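Local coordinates for protein CDP-glucose-4,6-dehydratase (Yersinia pseudotuberculosis, PDB 1RKX) that catalyses the NAD-dependent 4,6-dehydration of CDP-glucose, as an extended short-chain dehydrogenase/reductase with a Rossmann-type nucleotide-binding fold, at residues C[96-107]-C[154-164]. Numbering follows the deposited sequence.
Sequences SYSEPVETYSTN and YDPYSNSKGCA. With NAD (nicotinamide-adenine-dinucleotide), chain G.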
ATOM      1  N   SER C  96       5.434 -29.034   8.960  1.00 18.90           N
ATOM      2  CA  SER C  96       5.245 -27.904   9.870  1.00 20.49           C
ATOM      3  C   SER C  96       3.874 -27.936  10.541  1.00 20.36           C
ATOM      4  O   SER C  96       3.687 -27.358  11.612  1.00 18.96           O
ATOM      5  CB  SER C  96       5.432 -26.567   9.137  1.00 21.13           C
ATOM      6  OG  SER C  96       4.326 -26.250   8.305  1.00 17.95           O
ATOM      7  N   TYR C  97       2.913 -28.612   9.915  1.00 19.61           N
ATOM      8  CA  TYR C  97       1.582 -28.719  10.501  1.00 21.66           C
ATOM      9  C   TYR C  97       1.568 -29.704  11.661  1.00 20.32           C
ATOM     10  O   TYR C  97       0.798 -29.540  12.607  1.00 21.49           O
ATOM     11  CB  TYR C  97       0.549 -29.151   9.452  1.00 22.70           C
ATOM     12  CG  TYR C  97       0.061 -28.012   8.591  1.00 23.51           C
ATOM     13  CD1 TYR C  97       0.402 -27.927   7.243  1.00 23.77           C
ATOM     14  CD2 TYR C  97      -0.748 -27.013   9.130  1.00 24.18           C
ATOM     15  CE1 TYR C  97      -0.053 -26.870   6.451  1.00 23.88           C
ATOM     16  CE2 TYR C  97      -1.207 -25.964   8.354  1.00 24.23           C
ATOM     17  CZ  TYR C  97      -0.861 -25.897   7.018  1.00 23.39           C
ATOM     18  OH  TYR C  97      -1.355 -24.871   6.253  1.00 25.21           O
ATOM     19  N   SER C  98       2.417 -30.725  11.599  1.00 22.59           N
ATOM     20  CA  SER C  98       2.459 -31.709  12.675  1.00 24.76           C
ATOM     21  C   SER C  98       3.543 -31.390  13.700  1.00 19.98           C
ATOM     22  O   SER C  98       3.481 -31.852  14.833  1.00 19.93           O
ATOM     23  CB  SER C  98       2.678 -33.115  12.110  1.00 26.93           C
ATOM     24  OG  SER C  98       3.902 -33.201  11.412  1.00 34.33           O
ATOM     25  N   GLU C  99       4.529 -30.593  13.298  1.00 19.85           N
ATOM     26  CA  GLU C  99       5.622 -30.207  14.187  1.00 20.43           C
ATOM     27  C   GLU C  99       5.864 -28.703  14.090  1.00 19.16           C
ATOM     28  O   GLU C  99       6.940 -28.257  13.700  1.00 20.88           O
ATOM     29  CB  GLU C  99       6.897 -30.953  13.802  1.00 25.82           C
ATOM     30  CG  GLU C  99       6.842 -32.450  14.042  1.00 35.09           C
ATOM     31  CD  GLU C  99       8.088 -33.154  13.536  1.00 40.73           C
ATOM     32  OE1 GLU C  99       9.203 -32.645  13.790  1.00 41.38           O
ATOM     33  OE2 GLU C  99       7.955 -34.216  12.893  1.00 43.87           O
ATOM     34  N   PRO C 100       4.863 -27.897  14.458  1.00 17.62           N
ATOM     35  CA  PRO C 100       5.035 -26.445  14.383  1.00 15.97           C
ATOM     36  C   PRO C 100       6.168 -25.893  15.265  1.00 15.73           C
ATOM     37  O   PRO C 100       6.963 -25.062  14.827  1.00 14.49           O
ATOM     38  CB  PRO C 100       3.651 -25.920  14.781  1.00 17.17           C
ATOM     39  CG  PRO C 100       3.138 -26.986  15.723  1.00 17.56           C
ATOM     40  CD  PRO C 100       3.538 -28.251  14.998  1.00 16.18           C
ATOM     41  N   VAL C 101       6.254 -26.372  16.499  1.00 14.54           N
ATOM     42  CA  VAL C 101       7.272 -25.897  17.423  1.00 15.93           C
ATOM     43  C   VAL C 101       8.687 -26.112  16.876  1.00 16.89           C
ATOM     44  O   VAL C 101       9.510 -25.190  16.880  1.00 15.49           O
ATOM     45  CB  VAL C 101       7.116 -26.585  18.801  1.00 16.54           C
ATOM     46  CG1 VAL C 101       8.157 -26.049  19.781  1.00 18.01           C
ATOM     47  CG2 VAL C 101       5.702 -26.344  19.342  1.00 13.75           C
ATOM     48  N   GLU C 102       8.967 -27.320  16.396  1.00 16.76           N
ATOM     49  CA  GLU C 102      10.279 -27.625  15.839  1.00 19.72           C
ATOM     50  C   GLU C 102      10.567 -26.741  14.620  1.00 17.34           C
ATOM     51  O   GLU C 102      11.714 -26.357  14.377  1.00 17.61           O
ATOM     52  CB  GLU C 102      10.358 -29.100  15.424  1.00 25.58           C
ATOM     53  CG  GLU C 102      10.241 -30.098  16.575  1.00 34.97           C
ATOM     54  CD  GLU C 102       8.922 -29.988  17.333  1.00 41.27           C
ATOM     55  OE1 GLU C 102       7.852 -29.931  16.683  1.00 40.27           O
ATOM     56  OE2 GLU C 102       8.961 -29.970  18.584  1.00 44.28           O
ATOM     57  N   THR C 103       9.528 -26.426  13.854  1.00 14.58           N
ATOM     58  CA  THR C 103       9.695 -25.592  12.664  1.00 16.39           C
ATOM     59  C   THR C 103      10.142 -24.199  13.074  1.00 16.44           C
ATOM     60  O   THR C 103      11.092 -23.645  12.506  1.00 14.95           O
ATOM     61  CB  THR C 103       8.385 -25.478  11.858  1.00 16.82           C
ATOM     62  OG1 THR C 103       8.015 -26.765  11.358  1.00 17.08           O
ATOM     63  CG2 THR C 103       8.564 -24.522  10.684  1.00 17.09           C
ATOM     64  N   TYR C 104       9.457 -23.633  14.063  1.00 14.40           N
ATOM     65  CA  TYR C 104       9.804 -22.306  14.541  1.00 14.10           C
ATOM     66  C   TYR C 104      11.165 -22.284  15.227  1.00 15.07           C
ATOM     67  O   TYR C 104      11.954 -21.366  15.009  1.00 15.03           O
ATOM     68  CB  TYR C 104       8.734 -21.768  15.498  1.00 14.79           C
ATOM     69  CG  TYR C 104       7.535 -21.162  14.789  1.00 12.33           C
ATOM     70  CD1 TYR C 104       6.298 -21.810  14.785  1.00 13.59           C
ATOM     71  CD2 TYR C 104       7.642 -19.940  14.124  1.00 11.68           C
ATOM     72  CE1 TYR C 104       5.192 -21.253  14.134  1.00 11.80           C
ATOM     73  CE2 TYR C 104       6.546 -19.370  13.465  1.00 13.24           C
ATOM     74  CZ  TYR C 104       5.323 -20.033  13.476  1.00 14.13           C
ATOM     75  OH  TYR C 104       4.237 -19.475  12.835  1.00 14.28           O
ATOM     76  N   SER C 105      11.447 -23.282  16.058  1.00 14.30           N
ATOM     77  CA  SER C 105      12.737 -23.318  16.743  1.00 16.42           C
ATOM     78  C   SER C 105      13.866 -23.404  15.717  1.00 15.08           C
ATOM     79  O   SER C 105      14.856 -22.672  15.808  1.00 13.91           O
ATOM     80  CB  SER C 105      12.807 -24.513  17.706  1.00 15.82           C
ATOM     81  OG  SER C 105      12.632 -25.736  17.013  1.00 19.98           O
ATOM     82  N   THR C 106      13.704 -24.276  14.725  1.00 14.15           N
ATOM     83  CA  THR C 106      14.734 -24.445  13.701  1.00 15.96           C
ATOM     84  C   THR C 106      14.875 -23.240  12.774  1.00 15.77           C
ATOM     85  O   THR C 106      15.976 -22.724  12.580  1.00 16.38           O
ATOM     86  CB  THR C 106      14.463 -25.687  12.821  1.00 16.62           C
ATOM     87  OG1 THR C 106      14.440 -26.866  13.636  1.00 16.92           O
ATOM     88  CG2 THR C 106      15.551 -25.842  11.761  1.00 16.86           C
ATOM     89  N   ASN C 107      13.765 -22.771  12.220  1.00 14.77           N
ATOM     90  CA  ASN C 107      13.816 -21.664  11.274  1.00 16.08           C
ATOM     91  C   ASN C 107      13.988 -20.275  11.866  1.00 14.73           C
ATOM     92  O   ASN C 107      14.665 -19.438  11.281  1.00 17.38           O
ATOM     93  CB  ASN C 107      12.590 -21.712  10.367  1.00 15.12           C
ATOM     94  CG  ASN C 107      12.524 -22.998   9.571  1.00 15.73           C
ATOM     95  OD1 ASN C 107      13.445 -23.816   9.628  1.00 16.54           O
ATOM     96  ND2 ASN C 107      11.439 -23.190   8.833  1.00 16.01           N
ATOM     97  N   TYR C 154       0.937 -18.386   5.932  1.00 18.47           N
ATOM     98  CA  TYR C 154      -0.233 -19.085   6.458  1.00 21.51           C
ATOM     99  C   TYR C 154       0.146 -20.241   7.380  1.00 18.41           C
ATOM    100  O   TYR C 154      -0.220 -20.259   8.555  1.00 17.39           O
ATOM    101  CB  TYR C 154      -1.060 -19.615   5.288  1.00 27.80           C
ATOM    102  CG  TYR C 154      -2.376 -20.241   5.671  1.00 35.87           C
ATOM    103  CD1 TYR C 154      -3.480 -19.452   5.993  1.00 39.95           C
ATOM    104  CD2 TYR C 154      -2.529 -21.627   5.684  1.00 39.77           C
ATOM    105  CE1 TYR C 154      -4.711 -20.032   6.313  1.00 42.07           C
ATOM    106  CE2 TYR C 154      -3.752 -22.214   6.003  1.00 42.08           C
ATOM    107  CZ  TYR C 154      -4.837 -21.412   6.315  1.00 42.40           C
ATOM    108  OH  TYR C 154      -6.051 -21.995   6.611  1.00 44.17           O
ATOM    109  N   ASP C 155       0.872 -21.206   6.826  1.00 15.35           N
ATOM    110  CA  ASP C 155       1.315 -22.378   7.570  1.00 17.42           C
ATOM    111  C   ASP C 155       2.558 -22.036   8.392  1.00 16.71           C
ATOM    112  O   ASP C 155       3.239 -21.045   8.120  1.00 15.85           O
ATOM    113  CB  ASP C 155       1.660 -23.499   6.597  1.00 16.47           C
ATOM    114  CG  ASP C 155       2.751 -23.092   5.634  1.00 18.08           C
ATOM    115  OD1 ASP C 155       2.440 -22.368   4.667  1.00 19.90           O
ATOM    116  OD2 ASP C 155       3.918 -23.471   5.864  1.00 18.99           O
ATOM    117  N   PRO C 156       2.873 -22.863   9.402  1.00 16.02           N
ATOM    118  CA  PRO C 156       4.039 -22.642  10.264  1.00 17.07           C
ATOM    119  C   PRO C 156       5.364 -22.492   9.510  1.00 15.69           C
ATOM    120  O   PRO C 156       6.202 -21.665   9.887  1.00 16.77           O
ATOM    121  CB  PRO C 156       4.020 -23.857  11.183  1.00 17.77           C
ATOM    122  CG  PRO C 156       2.538 -24.114  11.335  1.00 18.54           C
ATOM    123  CD  PRO C 156       2.047 -23.974   9.914  1.00 17.18           C
ATOM    124  N   TYR C 157       5.555 -23.282   8.457  1.00 15.15           N
ATOM    125  CA  TYR C 157       6.790 -23.196   7.678  1.00 15.34           C
ATOM    126  C   TYR C 157       6.906 -21.821   7.016  1.00 15.87           C
ATOM    127  O   TYR C 157       7.891 -21.101   7.225  1.00 14.00           O
ATOM    128  CB  TYR C 157       6.840 -24.279   6.594  1.00 17.19           C
ATOM    129  CG  TYR C 157       7.793 -23.934   5.469  1.00 20.20           C
ATOM    130  CD1 TYR C 157       9.174 -24.027   5.641  1.00 21.58           C
ATOM    131  CD2 TYR C 157       7.311 -23.449   4.252  1.00 23.46           C
ATOM    132  CE1 TYR C 157      10.055 -23.640   4.626  1.00 23.56           C
ATOM    133  CE2 TYR C 157       8.178 -23.058   3.233  1.00 25.37           C
ATOM    134  CZ  TYR C 157       9.546 -23.156   3.427  1.00 24.19           C
ATOM    135  OH  TYR C 157      10.393 -22.756   2.422  1.00 27.32           O
ATOM    136  N   SER C 158       5.904 -21.468   6.213  1.00 13.03           N
ATOM    137  CA  SER C 158       5.896 -20.184   5.520  1.00 15.94           C
ATOM    138  C   SER C 158       6.046 -19.051   6.528  1.00 15.75           C
ATOM    139  O   SER C 158       6.862 -18.142   6.349  1.00 13.38           O
ATOM    140  CB  SER C 158       4.587 -20.005   4.735  1.00 16.01           C
ATOM    141  OG  SER C 158       4.444 -21.008   3.746  1.00 15.06           O
ATOM    142  N   ASN C 159       5.273 -19.125   7.605  1.00 12.86           N
ATOM    143  CA  ASN C 159       5.306 -18.087   8.624  1.00 13.88           C
ATOM    144  C   ASN C 159       6.662 -17.997   9.331  1.00 13.59           C
ATOM    145  O   ASN C 159       7.131 -16.897   9.646  1.00 14.31           O
ATOM    146  CB  ASN C 159       4.183 -18.321   9.641  1.00 14.28           C
ATOM    147  CG  ASN C 159       3.949 -17.118  10.531  1.00 14.94           C
ATOM    148  OD1 ASN C 159       4.484 -17.035  11.640  1.00 12.57           O
ATOM    149  ND2 ASN C 159       3.156 -16.167  10.041  1.00 12.59           N
ATOM    150  N   SER C 160       7.296 -19.143   9.574  1.00 13.29           N
ATOM    151  CA  SER C 160       8.597 -19.141  10.237  1.00 12.93           C
ATOM    152  C   SER C 160       9.619 -18.447   9.343  1.00 13.32           C
ATOM    153  O   SER C 160      10.560 -17.828   9.842  1.00 13.94           O
ATOM    154  CB  SER C 160       9.061 -20.568  10.561  1.00 12.16           C
ATOM    155  OG  SER C 160       9.479 -21.277   9.412  1.00 12.96           O
ATOM    156  N   LYS C 161       9.427 -18.539   8.028  1.00 10.49           N
ATOM    157  CA  LYS C 161      10.346 -17.899   7.083  1.00 14.87           C
ATOM    158  C   LYS C 161      10.100 -16.393   7.089  1.00 14.41           C
ATOM    159  O   LYS C 161      11.037 -15.595   6.945  1.00 10.79           O
ATOM    160  CB  LYS C 161      10.173 -18.494   5.680  1.00 13.62           C
ATOM    161  CG  LYS C 161      10.720 -19.927   5.552  1.00 15.39           C
ATOM    162  CD  LYS C 161      12.250 -19.949   5.700  1.00 14.30           C
ATOM    163  CE  LYS C 161      12.838 -21.323   5.387  1.00 16.42           C
ATOM    164  NZ  LYS C 161      14.326 -21.263   5.305  1.00 17.39           N
ATOM    165  N   GLY C 162       8.837 -16.007   7.263  1.00 10.66           N
ATOM    166  CA  GLY C 162       8.501 -14.596   7.356  1.00 10.40           C
ATOM    167  C   GLY C 162       9.178 -14.063   8.619  1.00 12.06           C
ATOM    168  O   GLY C 162       9.725 -12.959   8.631  1.00 12.92           O
ATOM    169  N   CYS C 163       9.145 -14.850   9.693  1.00 11.12           N
ATOM    170  CA  CYS C 163       9.794 -14.453  10.942  1.00 11.28           C
ATOM    171  C   CYS C 163      11.312 -14.360  10.755  1.00 14.98           C
ATOM    172  O   CYS C 163      11.943 -13.447  11.291  1.00  8.79           O
ATOM    173  CB  CYS C 163       9.482 -15.447  12.065  1.00  9.21           C
ATOM    174  SG  CYS C 163       7.808 -15.267  12.780  1.00 12.52           S
ATOM    175  N   ALA C 164      11.889 -15.307  10.013  1.00  7.65           N
ATOM    176  CA  ALA C 164      13.340 -15.309   9.773  1.00 15.68           C
ATOM    177  C   ALA C 164      13.748 -14.024   9.061  1.00 16.05           C
ATOM    178  O   ALA C 164      14.835 -13.485   9.308  1.00 11.61           O
ATOM    179  CB  ALA C 164      13.746 -16.531   8.945  1.00 13.31           C
TER
HETATM  180  PA  NAD G 360      16.735 -30.116   2.250  1.00 19.30           P
HETATM  181  O1A NAD G 360      15.807 -30.766   3.201  1.00 17.42           O
HETATM  182  O2A NAD G 360      17.312 -30.969   1.177  1.00 16.65           O
HETATM  183  O5B NAD G 360      17.955 -29.423   3.035  1.00 17.95           O
HETATM  184  C5B NAD G 360      17.724 -28.900   4.365  1.00 20.21           C
HETATM  185  C4B NAD G 360      19.030 -28.828   5.158  1.00 18.90           C
HETATM  186  O4B NAD G 360      18.590 -28.316   6.437  1.00 19.17           O
HETATM  187  C3B NAD G 360      19.632 -30.197   5.439  1.00 17.88           C
HETATM  188  O3B NAD G 360      21.032 -30.119   5.104  1.00 15.33           O
HETATM  189  C2B NAD G 360      19.347 -30.390   6.916  1.00 17.82           C
HETATM  190  O2B NAD G 360      20.289 -31.282   7.575  1.00 18.41           O
HETATM  191  C1B NAD G 360      19.354 -28.969   7.416  1.00 18.30           C
HETATM  192  N9A NAD G 360      18.691 -28.825   8.702  1.00 19.67           N
HETATM  193  C8A NAD G 360      17.351 -28.915   8.974  1.00 19.70           C
HETATM  194  N7A NAD G 360      17.058 -28.748  10.261  1.00 19.19           N
HETATM  195  C5A NAD G 360      18.287 -28.540  10.856  1.00 20.48           C
HETATM  196  C6A NAD G 360      18.649 -28.306  12.201  1.00 19.75           C
HETATM  197  N6A NAD G 360      17.828 -28.233  13.228  1.00 21.75           N
HETATM  198  N1A NAD G 360      19.981 -28.136  12.477  1.00 21.22           N
HETATM  199  C2A NAD G 360      20.864 -28.208  11.428  1.00 19.89           C
HETATM  200  N3A NAD G 360      20.645 -28.419  10.148  1.00 20.28           N
HETATM  201  C4A NAD G 360      19.313 -28.581   9.915  1.00 19.51           C
HETATM  202  O3  NAD G 360      16.011 -28.880   1.632  1.00 18.33           O
HETATM  203  PN  NAD G 360      16.500 -27.800   0.504  1.00 24.80           P
HETATM  204  O1N NAD G 360      15.570 -27.994  -0.612  1.00 20.03           O
HETATM  205  O2N NAD G 360      17.913 -28.098   0.156  1.00 20.63           O
HETATM  206  O5D NAD G 360      16.229 -26.410   1.211  1.00 22.27           O
HETATM  207  C5D NAD G 360      17.363 -25.570   1.453  1.00 19.96           C
HETATM  208  C4D NAD G 360      16.913 -24.254   2.056  1.00 20.25           C
HETATM  209  O4D NAD G 360      16.126 -23.608   1.000  1.00 18.53           O
HETATM  210  C3D NAD G 360      15.979 -24.277   3.266  1.00 19.84           C
HETATM  211  O3D NAD G 360      16.219 -23.085   4.040  1.00 18.57           O
HETATM  212  C2D NAD G 360      14.605 -24.241   2.612  1.00 18.41           C
HETATM  213  O2D NAD G 360      13.615 -23.776   3.544  1.00 14.64           O
HETATM  214  C1D NAD G 360      14.849 -23.269   1.488  1.00 20.09           C
HETATM  215  N1N NAD G 360      13.845 -23.378   0.436  1.00 19.94           N
HETATM  216  C2N NAD G 360      13.837 -24.427  -0.500  1.00 19.79           C
HETATM  217  C3N NAD G 360      12.843 -24.456  -1.618  1.00 21.71           C
HETATM  218  C7N NAD G 360      12.938 -25.561  -2.589  1.00 22.33           C
HETATM  219  O7N NAD G 360      12.120 -25.555  -3.522  1.00 21.74           O
HETATM  220  N7N NAD G 360      13.854 -26.548  -2.507  1.00 21.40           N
HETATM  221  C4N NAD G 360      11.745 -23.416  -1.639  1.00 21.57           C
HETATM  222  C5N NAD G 360      11.887 -22.394  -0.557  1.00 21.82           C
HETATM  223  C6N NAD G 360      12.828 -22.377   0.363  1.00 20.82           C
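Helices 100-121 and 156-175, the latter carrying the short-chain dehydrogenase/reductase YxxxK motif (Y157, K161), run side by side beside NAD. The axes of the short segments 100-107 and 156-164 cross at -24°, with a closest approach of 9.1 Å. P156 fits a hole shared by helices 93-98 and 100-121, among S96, Y97, P100 and Y104, its CD over a face of the Y97 ring. Y104 is a knob in helix 156-175, among P156, N159, S160 and C163, and its OH donates to N159 OD1 (2.7 Å) from above the amide plane. With CG anti to the carbonyl carbon (chi1 -61°), N107 sends ND2 to S160 OG at 2.8 Å, near its amide plane; S160 OG donates to Y157 O, while N107 OD1 accepts from Q90 N. S96 OG, bonded to V93 O, receives a weak bond from Y157 N (3.2 Å). Y157 OH lies 3.2 Å from NAD C6N and bonds S132 OG, and K161 NZ donates to NAD O3D (2.9 Å) and weakly to O2D. The chain of hydrogen bonds from N107 through S160 to Y157 O ties helix 100-121 to helix 156-175, probably helping to position Y157 at the nicotinamide ring and K161 at its ribose.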